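Local coordinates for methyltransferase-like protein (Saccharopolyspora spinosa, PDB 4PNE), which catalyses a [4+2] cycloaddition in spinosyn biosynthesis, using a fold of the S-adenosylmethionine-dependent methyltransferase type that here holds S-adenosyl-L-homocysteine, at residues A[60-65]-A[290-295]; A[82-87]-A[163-168]; A[222-227]-A[238-243]. All coordinates share one frame; numbering follows the deposited sequence.

Interaction 1: A[60-65]-A[290-295]; sequences IHHGYW and MGYAIL. With SAH (S-adenosyl-L-homocysteine), chain C.
Tyr292, on strand 290-298, packs its ring against His62 of the loop 60-65, which also supplies Ile60 and His61 to SAH. Its CG lies roughly anti to the backbone N (chi1 -154°), which sends the ring from the sheet toward that loop. Beyond CB and CG, CD1 runs past the His62 imidazole, 4.1 Å from CD2 of His62. CE1 makes the closest approach, 3.7 Å from His62 CB, and CZ still lies within van der Waals range of the same CB. The two rings are close to parallel, their planes 19° apart, but are slid so far that they barely overlap, with centroids 5.4 Å apart. At the tip, Tyr292 OH turns to the side chains of Gln168 and Thr196 for hydrogen bonds, while the backbone N of His62 also bonds to Gln168 OE1. That one amide oxygen therefore ties loop and strand together.

On the ligand side, His61 meets SAH edge-on: ND1 lies 2.6 Å from OXT, with the carboxylate oxygen near the ring plane and a nearly straight bond (171°). Ile60 N donates to the other carboxylate oxygen, SAH O, at 2.9 Å. The His61 ring is held at its far nitrogen as well, where NE2 bonds to Ala77 O. A modest van der Waals contact, backed by the shared Gln168 OE1, thus holds loop to sheet, and two N-H donors grip both carboxylate oxygens.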
loop_
_atom_site.group_PDB
_atom_site.type_symbol
_atom_site.label_atom_id
_atom_site.label_comp_id
_atom_site.label_asym_id
_atom_site.label_seq_id
_atom_site.Cartn_x
_atom_site.Cartn_y
_atom_site.Cartn_z
ATOM N N ILE A 60 -4.183 -2.183 5.019
ATOM C CA ILE A 60 -4.452 -0.780 4.814
ATOM C C ILE A 60 -4.409 -0.501 3.311
ATOM O O ILE A 60 -3.644 0.314 2.808
ATOM C CB ILE A 60 -3.459 0.092 5.562
ATOM C CG1 ILE A 60 -3.210 -0.470 6.974
ATOM C CG2 ILE A 60 -3.987 1.529 5.628
ATOM C CD1 ILE A 60 -2.113 0.270 7.762
ATOM N N HIS A 61 -5.263 -1.211 2.601
ATOM C CA HIS A 61 -5.455 -0.968 1.177
ATOM C C HIS A 61 -6.906 -1.315 0.818
ATOM O O HIS A 61 -7.619 -1.958 1.602
ATOM C CB HIS A 61 -4.425 -1.754 0.348
ATOM C CG HIS A 61 -4.516 -3.247 0.474
ATOM N ND1 HIS A 61 -3.468 -3.994 0.973
ATOM C CD2 HIS A 61 -5.493 -4.132 0.158
ATOM C CE1 HIS A 61 -3.802 -5.275 0.962
ATOM N NE2 HIS A 61 -5.022 -5.387 0.467
ATOM N N HIS A 62 -7.338 -0.853 -0.345
ATOM C CA HIS A 62 -8.717 -1.037 -0.810
ATOM C C HIS A 62 -9.049 -2.506 -1.027
ATOM O O HIS A 62 -8.168 -3.323 -1.356
ATOM C CB HIS A 62 -8.926 -0.288 -2.120
ATOM C CG HIS A 62 -9.227 1.168 -1.947
ATOM N ND1 HIS A 62 -8.647 1.954 -0.972
ATOM C CD2 HIS A 62 -10.045 1.983 -2.650
ATOM C CE1 HIS A 62 -9.134 3.179 -1.056
ATOM N NE2 HIS A 62 -9.973 3.230 -2.077
ATOM N N GLY A 63 -10.315 -2.845 -0.901
ATOM C CA GLY A 63 -10.776 -4.173 -1.248
ATOM C C GLY A 63 -11.049 -4.296 -2.737
ATOM O O GLY A 63 -11.333 -3.302 -3.422
ATOM N N TYR A 64 -11.034 -5.536 -3.201
ATOM C CA TYR A 64 -11.372 -5.904 -4.573
ATOM C C TYR A 64 -12.501 -6.922 -4.515
ATOM O O TYR A 64 -12.374 -7.978 -3.885
ATOM C CB TYR A 64 -10.129 -6.475 -5.272
ATOM C CG TYR A 64 -10.270 -6.999 -6.675
ATOM C CD1 TYR A 64 -10.879 -8.216 -6.925
ATOM C CD2 TYR A 64 -9.765 -6.290 -7.741
ATOM C CE1 TYR A 64 -10.983 -8.713 -8.202
ATOM C CE2 TYR A 64 -9.857 -6.773 -9.038
ATOM C CZ TYR A 64 -10.476 -7.985 -9.262
ATOM O OH TYR A 64 -10.567 -8.472 -10.541
ATOM N N TRP A 65 -13.630 -6.569 -5.133
ATOM C CA TRP A 65 -14.819 -7.392 -5.125
ATOM C C TRP A 65 -15.080 -8.018 -6.488
ATOM O O TRP A 65 -14.815 -7.426 -7.525
ATOM C CB TRP A 65 -16.034 -6.564 -4.722
ATOM C CG TRP A 65 -16.185 -6.299 -3.277
ATOM C CD1 TRP A 65 -16.964 -6.990 -2.412
ATOM C CD2 TRP A 65 -15.585 -5.230 -2.522
ATOM N NE1 TRP A 65 -16.898 -6.430 -1.160
ATOM C CE2 TRP A 65 -16.066 -5.338 -1.199
ATOM C CE3 TRP A 65 -14.709 -4.186 -2.833
ATOM C CZ2 TRP A 65 -15.675 -4.470 -0.189
ATOM C CZ3 TRP A 65 -14.321 -3.315 -1.824
ATOM C CH2 TRP A 65 -14.834 -3.439 -0.525
ATOM N N MET A 290 -12.434 8.844 -7.935
ATOM C CA MET A 290 -11.350 7.907 -7.689
ATOM C C MET A 290 -11.491 6.642 -8.478
ATOM O O MET A 290 -12.587 6.179 -8.727
ATOM C CB MET A 290 -11.293 7.544 -6.215
ATOM C CG MET A 290 -10.862 8.702 -5.363
ATOM S SD MET A 290 -11.051 8.330 -3.612
ATOM C CE MET A 290 -9.623 9.190 -2.973
ATOM N N GLY A 291 -10.357 6.042 -8.812
ATOM C CA GLY A 291 -10.347 4.696 -9.364
ATOM C C GLY A 291 -9.195 3.950 -8.741
ATOM O O GLY A 291 -8.655 4.363 -7.704
ATOM N N TYR A 292 -8.804 2.855 -9.374
ATOM C CA TYR A 292 -7.780 1.990 -8.780
ATOM C C TYR A 292 -6.989 1.259 -9.857
ATOM O O TYR A 292 -7.546 0.820 -10.862
ATOM C CB TYR A 292 -8.434 0.993 -7.830
ATOM C CG TYR A 292 -7.508 0.501 -6.753
ATOM C CD1 TYR A 292 -7.329 1.233 -5.595
ATOM C CD2 TYR A 292 -6.772 -0.674 -6.903
ATOM C CE1 TYR A 292 -6.477 0.811 -4.606
ATOM C CE2 TYR A 292 -5.911 -1.105 -5.921
ATOM C CZ TYR A 292 -5.761 -0.367 -4.770
ATOM O OH TYR A 292 -4.899 -0.787 -3.781
ATOM N N ALA A 293 -5.680 1.100 -9.627
ATOM C CA ALA A 293 -4.766 0.471 -10.599
ATOM C C ALA A 293 -3.948 -0.635 -9.965
ATOM O O ALA A 293 -3.504 -0.497 -8.820
ATOM C CB ALA A 293 -3.830 1.539 -11.207
ATOM N N ILE A 294 -3.816 -1.757 -10.672
ATOM C CA ILE A 294 -2.830 -2.766 -10.371
ATOM C C ILE A 294 -1.808 -2.772 -11.498
ATOM O O ILE A 294 -2.177 -2.939 -12.668
ATOM C CB ILE A 294 -3.448 -4.183 -10.217
ATOM C CG1 ILE A 294 -4.582 -4.170 -9.185
ATOM C CG2 ILE A 294 -2.371 -5.190 -9.836
ATOM C CD1 ILE A 294 -5.349 -5.513 -9.148
ATOM N N LEU A 295 -0.551 -2.475 -11.176
ATOM C CA LEU A 295 0.548 -2.435 -12.144
ATOM C C LEU A 295 1.596 -3.507 -11.830
ATOM O O LEU A 295 1.977 -3.698 -10.672
ATOM C CB LEU A 295 1.211 -1.054 -12.128
ATOM C CG LEU A 295 0.274 0.173 -12.074
ATOM C CD1 LEU A 295 1.059 1.480 -11.954
ATOM C CD2 LEU A 295 -0.674 0.200 -13.279
HETATM N N SAH C . 1.138 -2.004 1.971
HETATM C CA SAH C . 0.396 -1.950 3.235
HETATM C CB SAH C . 0.231 -0.545 3.807
HETATM C CG SAH C . -0.183 0.570 2.878
HETATM S SD SAH C . -0.493 2.084 3.798
HETATM C C SAH C . -0.949 -2.596 3.048
HETATM O O SAH C . -1.598 -2.925 4.024
HETATM O OXT SAH C . -1.337 -2.869 1.908
HETATM C "C5'" SAH C . 1.001 2.976 3.293
HETATM C "C4'" SAH C . 2.279 2.441 3.920
HETATM O "O4'" SAH C . 3.405 3.047 3.296
HETATM C "C3'" SAH C . 2.423 2.746 5.401
HETATM O "O3'" SAH C . 2.852 1.540 6.005
HETATM C "C2'" SAH C . 3.486 3.832 5.450
HETATM O "O2'" SAH C . 4.244 3.940 6.653
HETATM C "C1'" SAH C . 4.352 3.440 4.254
HETATM N N9 SAH C . 5.213 4.543 3.788
HETATM C C8 SAH C . 4.913 5.835 3.503
HETATM N N7 SAH C . 6.038 6.498 3.153
HETATM C C5 SAH C . 7.064 5.628 3.231
HETATM C C6 SAH C . 8.420 5.751 3.012
HETATM N N6 SAH C . 8.959 6.896 2.620
HETATM N N1 SAH C . 9.211 4.669 3.157
HETATM C C2 SAH C . 8.693 3.451 3.545
HETATM N N3 SAH C . 7.360 3.328 3.813
HETATM C C4 SAH C . 6.558 4.400 3.626
#

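Interaction 2: A[82-87]-A[163-168]; sequences DLVAER and AAWAMQ. With SAH (S-adenosyl-L-homocysteine), chain C.
Val84 of helix 73-88 packs against Trp165 and Met167 of strand 161-167, where a helix lies on the parallel part of the Rossmann-like sheet of a class I methyltransferase fold. The aromatic component is a CH-pi contact. Val84 CG1 sits over a face of the Trp165 indole, 4.0 Å from the centroid of its five-membered ring and 24° off the normal, with Trp165 CD1 the nearest atom at 3.7 Å. This methyl stands anti to the backbone N of Val84 (chi1 172°), and the branch at CB directs CG2 to Met167 instead.

The purely apolar component joins Val84 CG2 and Met167 SD, tip to tip at 3.9 Å. Met167 bends at its last torsion, which brings CE 3.4 Å above the plane of the Trp165 indole and displaced toward the rim. Valine and methionine thus cover neighbouring parts of one face.

Polar links lie around this apolar patch. Trp165 NE1 is hydrogen-bonded to Thr88 OG1, at the end of the same helix, fixing the rotation of the indole. Beyond the Met167 side chain, the end of the strand presents its backbone to the ligand, linking the buried packing to the pocket: the amino nitrogen N of SAH donates a hydrogen bond to Met167 O at 2.9 Å.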
loop_
_atom_site.group_PDB
_atom_site.type_symbol
_atom_site.label_atom_id
_atom_site.label_comp_id
_atom_site.label_asym_id
_atom_site.label_seq_id
_atom_site.Cartn_x
_atom_site.Cartn_y
_atom_site.Cartn_z
ATOM N N ASP A 82 -4.047 -11.242 -2.565
ATOM C CA ASP A 82 -3.843 -12.497 -3.303
ATOM C C ASP A 82 -3.568 -12.253 -4.782
ATOM O O ASP A 82 -2.707 -12.912 -5.400
ATOM C CB ASP A 82 -5.058 -13.408 -3.155
ATOM C CG ASP A 82 -5.261 -13.909 -1.723
ATOM O OD1 ASP A 82 -4.329 -13.777 -0.903
ATOM O OD2 ASP A 82 -6.363 -14.446 -1.428
ATOM N N LEU A 83 -4.260 -11.289 -5.360
ATOM C CA LEU A 83 -4.019 -10.921 -6.756
ATOM C C LEU A 83 -2.608 -10.380 -6.950
ATOM O O LEU A 83 -1.937 -10.727 -7.910
ATOM C CB LEU A 83 -5.009 -9.855 -7.221
ATOM C CG LEU A 83 -6.436 -10.336 -7.330
ATOM C CD1 LEU A 83 -7.366 -9.147 -7.520
ATOM C CD2 LEU A 83 -6.538 -11.291 -8.543
ATOM N N VAL A 84 -2.160 -9.547 -6.026
ATOM C CA VAL A 84 -0.832 -9.003 -6.109
ATOM C C VAL A 84 0.213 -10.131 -5.943
ATOM O O VAL A 84 1.188 -10.202 -6.681
ATOM C CB VAL A 84 -0.621 -7.893 -5.072
ATOM C CG1 VAL A 84 0.862 -7.447 -5.017
ATOM C CG2 VAL A 84 -1.521 -6.717 -5.433
ATOM N N ALA A 85 -0.025 -11.044 -5.011
ATOM C CA ALA A 85 0.926 -12.127 -4.800
ATOM C C ALA A 85 1.018 -13.011 -6.040
ATOM O O ALA A 85 2.117 -13.482 -6.400
ATOM C CB ALA A 85 0.544 -12.937 -3.600
ATOM N N GLU A 86 -0.114 -13.281 -6.690
ATOM C CA GLU A 86 -0.116 -14.081 -7.920
ATOM C C GLU A 86 0.830 -13.522 -8.961
ATOM O O GLU A 86 1.510 -14.255 -9.679
ATOM C CB GLU A 86 -1.507 -14.131 -8.554
ATOM C CG GLU A 86 -2.521 -15.056 -7.946
ATOM C CD GLU A 86 -3.803 -15.071 -8.782
ATOM O OE1 GLU A 86 -4.915 -15.123 -8.205
ATOM O OE2 GLU A 86 -3.690 -14.983 -10.022
ATOM N N ARG A 87 0.904 -12.201 -9.022
ATOM C CA ARG A 87 1.619 -11.505 -10.084
ATOM C C ARG A 87 3.090 -11.284 -9.755
ATOM O O ARG A 87 3.876 -10.913 -10.636
ATOM C CB ARG A 87 0.941 -10.159 -10.365
ATOM C CG ARG A 87 -0.405 -10.259 -11.051
ATOM C CD ARG A 87 -1.292 -9.059 -10.690
ATOM N NE ARG A 87 -2.606 -9.087 -11.323
ATOM C CZ ARG A 87 -3.543 -10.011 -11.100
ATOM N NH1 ARG A 87 -3.317 -11.041 -10.283
ATOM N NH2 ARG A 87 -4.710 -9.937 -11.737
ATOM N N ALA A 163 11.682 -9.748 -5.954
ATOM C CA ALA A 163 10.409 -9.093 -6.167
ATOM C C ALA A 163 10.196 -8.018 -5.137
ATOM O O ALA A 163 10.903 -7.953 -4.116
ATOM C CB ALA A 163 9.278 -10.084 -6.106
ATOM N N ALA A 164 9.202 -7.191 -5.407
ATOM C CA ALA A 164 8.791 -6.145 -4.509
ATOM C C ALA A 164 7.315 -5.860 -4.637
ATOM O O ALA A 164 6.744 -6.048 -5.706
ATOM C CB ALA A 164 9.573 -4.895 -4.806
ATOM N N TRP A 165 6.720 -5.358 -3.559
ATOM C CA TRP A 165 5.377 -4.789 -3.549
ATOM C C TRP A 165 5.440 -3.289 -3.215
ATOM O O TRP A 165 6.216 -2.876 -2.374
ATOM C CB TRP A 165 4.488 -5.438 -2.512
ATOM C CG TRP A 165 4.249 -6.863 -2.644
ATOM C CD1 TRP A 165 4.363 -7.612 -3.781
ATOM C CD2 TRP A 165 3.881 -7.765 -1.599
ATOM N NE1 TRP A 165 4.032 -8.917 -3.514
ATOM C CE2 TRP A 165 3.737 -9.032 -2.179
ATOM C CE3 TRP A 165 3.609 -7.611 -0.229
ATOM C CZ2 TRP A 165 3.398 -10.151 -1.436
ATOM C CZ3 TRP A 165 3.241 -8.713 0.498
ATOM C CH2 TRP A 165 3.135 -9.964 -0.094
ATOM N N ALA A 166 4.530 -2.498 -3.789
ATOM C CA ALA A 166 4.219 -1.182 -3.247
ATOM C C ALA A 166 2.713 -1.054 -3.343
ATOM O O ALA A 166 2.191 -0.571 -4.348
ATOM C CB ALA A 166 4.928 -0.058 -3.984
ATOM N N MET A 167 2.040 -1.572 -2.318
ATOM C CA MET A 167 0.591 -1.551 -2.228
ATOM C C MET A 167 0.179 -0.320 -1.468
ATOM O O MET A 167 0.281 -0.293 -0.253
ATOM C CB MET A 167 0.084 -2.831 -1.573
ATOM C CG MET A 167 0.068 -4.044 -2.474
ATOM S SD MET A 167 -0.856 -5.466 -1.778
ATOM C CE MET A 167 0.505 -6.148 -0.868
ATOM N N GLN A 168 -0.190 0.707 -2.244
ATOM C CA GLN A 168 -0.618 2.028 -1.787
ATOM C C GLN A 168 0.414 2.730 -0.896
ATOM O O GLN A 168 0.091 3.318 0.142
ATOM C CB GLN A 168 -1.978 1.952 -1.089
ATOM C CG GLN A 168 -3.109 1.806 -2.037
ATOM C CD GLN A 168 -4.443 1.637 -1.328
ATOM O OE1 GLN A 168 -5.155 0.664 -1.568
ATOM N NE2 GLN A 168 -4.742 2.529 -0.400
HETATM N N SAH C . 1.138 -2.004 1.971
HETATM C CA SAH C . 0.396 -1.950 3.235
HETATM C CB SAH C . 0.231 -0.545 3.807
HETATM C CG SAH C . -0.183 0.570 2.878
HETATM S SD SAH C . -0.493 2.084 3.798
HETATM C C SAH C . -0.949 -2.596 3.048
HETATM O O SAH C . -1.598 -2.925 4.024
HETATM O OXT SAH C . -1.337 -2.869 1.908
HETATM C "C5'" SAH C . 1.001 2.976 3.293
HETATM C "C4'" SAH C . 2.279 2.441 3.920
HETATM O "O4'" SAH C . 3.405 3.047 3.296
HETATM C "C3'" SAH C . 2.423 2.746 5.401
HETATM O "O3'" SAH C . 2.852 1.540 6.005
HETATM C "C2'" SAH C . 3.486 3.832 5.450
HETATM O "O2'" SAH C . 4.244 3.940 6.653
HETATM C "C1'" SAH C . 4.352 3.440 4.254
HETATM N N9 SAH C . 5.213 4.543 3.788
HETATM C C8 SAH C . 4.913 5.835 3.503
HETATM N N7 SAH C . 6.038 6.498 3.153
HETATM C C5 SAH C . 7.064 5.628 3.231
HETATM C C6 SAH C . 8.420 5.751 3.012
HETATM N N6 SAH C . 8.959 6.896 2.620
HETATM N N1 SAH C . 9.211 4.669 3.157
HETATM C C2 SAH C . 8.693 3.451 3.545
HETATM N N3 SAH C . 7.360 3.328 3.813
HETATM C C4 SAH C . 6.558 4.400 3.626
#

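Interaction 3: A[222-227]-A[238-243]; sequences LAEQLL and LDWEDV
Trp240 is laid against one flank of helix 223-233 and meets Ala223, Glu224 and Leu227 in turn. The strand that bears it, 236-242, is an outermost strand of the seven-stranded sheet, whose order 3-2-1-4-5-7-6 is that of class I methyltransferases; the helix leads into it, and the two short segments run nearly antiparallel (165°), their axes 10.7 Å apart.

The indole stands out from the strand because its CG is anti to the backbone N (chi1 167°). Leu227 and Ala223 approach from the same side of its plane, while the Glu224 carboxylate reaches the edge. Leu227 crosses it at about a right angle: CD1 hangs 3.1 Å above the plane, shifted toward the rim, and lies only 3.2 Å from Trp240 CE3, a tight fit. Ala223 comes in one turn earlier in the helix, obliquely, with CB 3.5 Å from Trp240 CZ2, across the six-membered ring from CE3. The two methyls, a helical turn apart, thus rest on one side of the ring system.

Glu224 meets the CH2 corner of the six-membered ring. Its CG lies 3.5 Å from Trp240 CH2, and a bend at chi2 brings the carboxylate to the same atom. OE2 arrives at the ring edge, near its plane, 3.5 Å from CH2, and the carboxylate is turned 67° from the ring plane. On the sheet side, Leu295 of the adjoining strand 290-298 packs on Trp240, and a classic beta bulge places Leu238 and Asp239 both opposite Thr296.

The first turn of the helix is secured separately. Leu222, at the N-cap position, has its carbonyl O shared by the backbone N atoms of Gln225 and Leu226, while Gln225 OE1 folds back to accept a nearly straight bond from Leu222 N at 2.9 Å.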
loop_
_atom_site.group_PDB
_atom_site.type_symbol
_atom_site.label_atom_id
_atom_site.label_comp_id
_atom_site.label_asym_id
_atom_site.label_seq_id
_atom_site.Cartn_x
_atom_site.Cartn_y
_atom_site.Cartn_z
ATOM N N LEU A 222 -3.004 10.208 -11.823
ATOM C CA LEU A 222 -3.539 9.235 -12.784
ATOM C C LEU A 222 -2.702 7.944 -12.812
ATOM O O LEU A 222 -1.498 7.988 -12.618
ATOM C CB LEU A 222 -3.552 9.820 -14.197
ATOM C CG LEU A 222 -4.387 11.076 -14.408
ATOM C CD1 LEU A 222 -3.989 11.747 -15.720
ATOM C CD2 LEU A 222 -5.846 10.717 -14.432
ATOM N N ALA A 223 -3.328 6.805 -13.090
ATOM C CA ALA A 223 -2.584 5.583 -13.307
ATOM C C ALA A 223 -1.568 5.759 -14.429
ATOM O O ALA A 223 -0.456 5.245 -14.358
ATOM C CB ALA A 223 -3.517 4.440 -13.627
ATOM N N GLU A 224 -1.966 6.491 -15.463
ATOM C CA GLU A 224 -1.103 6.762 -16.601
ATOM C C GLU A 224 0.167 7.507 -16.177
ATOM O O GLU A 224 1.230 7.310 -16.771
ATOM C CB GLU A 224 -1.873 7.574 -17.659
ATOM C CG GLU A 224 -3.082 6.834 -18.277
ATOM C CD GLU A 224 -4.418 7.047 -17.550
ATOM O OE1 GLU A 224 -4.464 7.389 -16.337
ATOM O OE2 GLU A 224 -5.450 6.850 -18.218
ATOM N N GLN A 225 0.048 8.332 -15.137
ATOM C CA GLN A 225 1.184 9.119 -14.619
ATOM C C GLN A 225 2.119 8.237 -13.800
ATOM O O GLN A 225 3.338 8.365 -13.855
ATOM C CB GLN A 225 0.679 10.296 -13.786
ATOM C CG GLN A 225 0.058 11.369 -14.675
ATOM C CD GLN A 225 -0.638 12.476 -13.911
ATOM O OE1 GLN A 225 -1.335 12.250 -12.920
ATOM N NE2 GLN A 225 -0.483 13.690 -14.396
ATOM N N LEU A 226 1.521 7.344 -13.024
ATOM C CA LEU A 226 2.274 6.331 -12.296
ATOM C C LEU A 226 3.080 5.447 -13.264
ATOM O O LEU A 226 4.253 5.167 -13.039
ATOM C CB LEU A 226 1.335 5.452 -11.459
ATOM C CG LEU A 226 1.301 5.631 -9.958
ATOM C CD1 LEU A 226 0.240 4.692 -9.393
ATOM C CD2 LEU A 226 2.658 5.296 -9.378
ATOM N N LEU A 227 2.427 5.007 -14.342
ATOM C CA LEU A 227 3.086 4.179 -15.344
ATOM C C LEU A 227 4.267 4.885 -15.941
ATOM O O LEU A 227 5.348 4.314 -16.079
ATOM C CB LEU A 227 2.144 3.790 -16.473
ATOM C CG LEU A 227 1.190 2.660 -16.153
ATOM C CD1 LEU A 227 0.128 2.645 -17.215
ATOM C CD2 LEU A 227 1.921 1.339 -16.088
ATOM N N LEU A 238 4.868 -4.663 -17.460
ATOM C CA LEU A 238 4.348 -5.956 -17.865
ATOM C C LEU A 238 2.837 -5.885 -18.034
ATOM O O LEU A 238 2.275 -6.469 -18.978
ATOM C CB LEU A 238 4.714 -7.039 -16.861
ATOM C CG LEU A 238 6.209 -7.331 -16.697
ATOM C CD1 LEU A 238 6.447 -8.215 -15.492
ATOM C CD2 LEU A 238 6.805 -7.933 -17.964
ATOM N N ASP A 239 2.174 -5.125 -17.166
ATOM C CA ASP A 239 0.718 -5.111 -17.175
ATOM C C ASP A 239 0.181 -3.940 -16.381
ATOM O O ASP A 239 0.741 -3.557 -15.365
ATOM C CB ASP A 239 0.203 -6.425 -16.585
ATOM C CG ASP A 239 -1.229 -6.729 -16.964
ATOM O OD1 ASP A 239 -1.667 -6.300 -18.052
ATOM O OD2 ASP A 239 -1.911 -7.421 -16.178
ATOM N N TRP A 240 -0.921 -3.388 -16.850
ATOM C CA TRP A 240 -1.758 -2.462 -16.100
ATOM C C TRP A 240 -3.176 -2.993 -16.180
ATOM O O TRP A 240 -3.657 -3.336 -17.263
ATOM C CB TRP A 240 -1.691 -1.052 -16.690
ATOM C CG TRP A 240 -2.726 0.014 -16.234
ATOM C CD1 TRP A 240 -3.427 0.057 -15.063
ATOM C CD2 TRP A 240 -3.138 1.169 -16.976
ATOM N NE1 TRP A 240 -4.242 1.171 -15.031
ATOM C CE2 TRP A 240 -4.083 1.867 -16.200
ATOM C CE3 TRP A 240 -2.786 1.686 -18.224
ATOM C CZ2 TRP A 240 -4.684 3.063 -16.637
ATOM C CZ3 TRP A 240 -3.380 2.875 -18.651
ATOM C CH2 TRP A 240 -4.326 3.542 -17.860
ATOM N N GLU A 241 -3.847 -3.070 -15.044
ATOM C CA GLU A 241 -5.253 -3.409 -15.003
ATOM C C GLU A 241 -5.924 -2.291 -14.275
ATOM O O GLU A 241 -5.534 -1.972 -13.150
ATOM C CB GLU A 241 -5.493 -4.706 -14.266
ATOM C CG GLU A 241 -4.601 -5.869 -14.664
ATOM C CD GLU A 241 -4.547 -6.919 -13.562
ATOM O OE1 GLU A 241 -5.605 -7.546 -13.309
ATOM O OE2 GLU A 241 -3.476 -7.075 -12.911
ATOM N N ASP A 242 -6.902 -1.688 -14.911
ATOM C CA ASP A 242 -7.759 -0.712 -14.249
ATOM C C ASP A 242 -8.873 -1.489 -13.593
ATOM O O ASP A 242 -9.707 -2.090 -14.257
ATOM C CB ASP A 242 -8.289 0.328 -15.249
ATOM C CG ASP A 242 -9.257 1.292 -14.629
ATOM O OD1 ASP A 242 -9.630 1.139 -13.447
ATOM O OD2 ASP A 242 -9.626 2.250 -15.308
ATOM N N VAL A 243 -8.898 -1.487 -12.256
ATOM C CA VAL A 243 -9.855 -2.313 -11.523
ATOM C C VAL A 243 -10.790 -1.406 -10.689
ATOM O O VAL A 243 -11.308 -1.796 -9.664
ATOM C CB VAL A 243 -9.140 -3.364 -10.627
ATOM C CG1 VAL A 243 -8.254 -4.306 -11.482
ATOM C CG2 VAL A 243 -8.257 -2.722 -9.523
#

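Overall arrangement
The three contacts meet on one sheet, with interactions 2 and 3 both enclosed in the long chain loop that interaction 1 closes. Interactions 1 and 2, centred about 12 Å apart, both touch SAH: the first through its carboxylate, the second through its amino group. They also pack directly on each other, with Tyr64 CD1 3.7 Å from Leu83 CD1. Interaction 3 lies away from the pocket, its centre about 11 Å from that of interaction 1; there strands 290-298 and 236-242 are neighbours, joined by a probable hydrogen bond, Glu241 N to Ile294 O, at 2.9 Å. Interactions 2 and 3 are linked by a salt bridge, Arg87 NE to Glu241 OE2 at 2.7 Å.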